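Side-chain contact in taurine:2-oxoglutarate aminotransferase (Bifidobacterium kashiwanohense PV20-2, PDB 6JIX), which probably transfers the amino group of taurine to 2-oxoglutarate, using pyridoxal 5'-phosphate as its cofactor: residues Ala327-Tyr330 with Tyr331-Asp335. Numbering follows the deposited sequence.
Sequences AVNY and YLEHD
Y330 and H334, one turn apart at the C-terminal end of helix 318-333, lay their rings face to face, with centroids 3.9 Å apart and planes only 9° from parallel. The stack is offset: the imidazole sits toward the rim of the phenol, and Y330 CE2 lies over the centre of the H334 ring at 3.5 Å from its plane. Y330 CG is anti to the backbone N (chi1 -167°), which swings the ring out from the helix and tilts it toward the C-terminal end, beside H334. H334 CB adds a CH-pi contact over the same phenol face. Cut back to an alanine, Y330 would offer no ring, and the imidazole is likely to lose its stacking partner and turn more freely. On another side of the helix, Y331 reaches inward past A327, its OH hydrogen-bonded to G282 O. Just beyond the rings the helix closes in a Schellman motif, V336 N to Y331 O and D335 N to L332 O, with D335 at positive phi as C-prime; D335 OD1 caps A338 N of helix 336-357. The stack and the 3.0 Å bond from H334 N to Y330 O together probably hold the imidazole flat against the phenol at the first residue to leave helical geometry.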
loop_
_atom_site.group_PDB
_atom_site.type_symbol
_atom_site.label_atom_id
_atom_site.label_comp_id
_atom_site.label_asym_id
_atom_site.label_seq_id
_atom_site.Cartn_x
_atom_site.Cartn_y
_atom_site.Cartn_z
ATOM N N ALA A 327 -0.591 -3.670 19.887
ATOM C CA ALA A 327 -1.883 -4.296 19.627
ATOM C C ALA A 327 -1.839 -5.790 19.915
ATOM O O ALA A 327 -2.686 -6.320 20.639
ATOM C CB ALA A 327 -2.309 -4.052 18.181
ATOM N N VAL A 328 -0.843 -6.489 19.383
ATOM C CA VAL A 328 -0.835 -7.938 19.564
ATOM C C VAL A 328 -0.685 -8.288 21.039
ATOM O O VAL A 328 -1.376 -9.180 21.547
ATOM C CB VAL A 328 0.260 -8.591 18.703
ATOM C CG1 VAL A 328 0.387 -10.062 19.042
ATOM C CG2 VAL A 328 -0.030 -8.368 17.200
ATOM N N ASN A 329 0.196 -7.567 21.757
ATOM C CA ASN A 329 0.371 -7.797 23.193
ATOM C C ASN A 329 -0.937 -7.588 23.945
ATOM O O ASN A 329 -1.246 -8.330 24.879
ATOM C CB ASN A 329 1.453 -6.877 23.765
ATOM C CG ASN A 329 2.854 -7.480 23.679
ATOM O OD1 ASN A 329 3.021 -8.704 23.636
ATOM N ND2 ASN A 329 3.874 -6.613 23.641
ATOM N N TYR A 330 -1.733 -6.603 23.532
ATOM C CA TYR A 330 -3.041 -6.416 24.143
ATOM C C TYR A 330 -3.955 -7.616 23.896
ATOM O O TYR A 330 -4.593 -8.126 24.830
ATOM C CB TYR A 330 -3.694 -5.143 23.620
ATOM C CG TYR A 330 -4.897 -4.751 24.449
ATOM C CD1 TYR A 330 -6.137 -5.354 24.254
ATOM C CD2 TYR A 330 -4.783 -3.794 25.445
ATOM C CE1 TYR A 330 -7.231 -4.986 25.026
ATOM C CE2 TYR A 330 -5.855 -3.421 26.203
ATOM C CZ TYR A 330 -7.077 -4.012 26.009
ATOM O OH TYR A 330 -8.136 -3.609 26.808
ATOM N N TYR A 331 -4.066 -8.061 22.637
ATOM C CA TYR A 331 -4.935 -9.199 22.342
ATOM C C TYR A 331 -4.624 -10.331 23.297
ATOM O O TYR A 331 -5.528 -10.935 23.884
ATOM C CB TYR A 331 -4.769 -9.690 20.891
ATOM C CG TYR A 331 -5.301 -8.784 19.804
ATOM C CD1 TYR A 331 -6.603 -8.300 19.845
ATOM C CD2 TYR A 331 -4.491 -8.416 18.725
ATOM C CE1 TYR A 331 -7.077 -7.478 18.855
ATOM C CE2 TYR A 331 -4.956 -7.595 17.732
ATOM C CZ TYR A 331 -6.247 -7.127 17.794
ATOM O OH TYR A 331 -6.719 -6.302 16.791
ATOM N N LEU A 332 -3.331 -10.607 23.478
ATOM C CA LEU A 332 -2.905 -11.737 24.289
ATOM C C LEU A 332 -3.111 -11.455 25.774
ATOM O O LEU A 332 -3.822 -12.199 26.466
ATOM C CB LEU A 332 -1.443 -12.065 23.986
ATOM C CG LEU A 332 -1.117 -12.479 22.542
ATOM C CD1 LEU A 332 0.370 -12.795 22.353
ATOM C CD2 LEU A 332 -1.983 -13.665 22.111
ATOM N N GLU A 333 -2.514 -10.361 26.278
ATOM C CA GLU A 333 -2.519 -10.109 27.717
ATOM C C GLU A 333 -3.934 -9.963 28.265
ATOM O O GLU A 333 -4.204 -10.404 29.389
ATOM C CB GLU A 333 -1.694 -8.861 28.038
ATOM C CG GLU A 333 -0.194 -9.124 28.081
ATOM C CD GLU A 333 0.657 -7.881 27.817
ATOM O OE1 GLU A 333 0.304 -6.772 28.290
ATOM O OE2 GLU A 333 1.700 -8.023 27.142
ATOM N N HIS A 334 -4.857 -9.394 27.483
ATOM C CA HIS A 334 -6.227 -9.156 27.931
ATOM C C HIS A 334 -7.180 -10.231 27.456
ATOM O O HIS A 334 -8.397 -10.017 27.469
ATOM C CB HIS A 334 -6.719 -7.787 27.468
ATOM C CG HIS A 334 -6.115 -6.650 28.226
ATOM N ND1 HIS A 334 -6.857 -5.826 29.042
ATOM C CD2 HIS A 334 -4.837 -6.213 28.308
ATOM C CE1 HIS A 334 -6.064 -4.918 29.584
ATOM N NE2 HIS A 334 -4.832 -5.131 29.156
ATOM N N ASP A 335 -6.636 -11.362 27.011
ATOM C CA ASP A 335 -7.392 -12.502 26.509
ATOM C C ASP A 335 -8.623 -12.039 25.733
ATOM O O ASP A 335 -9.773 -12.259 26.122
ATOM C CB ASP A 335 -7.760 -13.475 27.630
ATOM C CG ASP A 335 -7.917 -14.914 27.109
ATOM O OD1 ASP A 335 -8.192 -15.095 25.879
ATOM O OD2 ASP A 335 -7.753 -15.859 27.920
#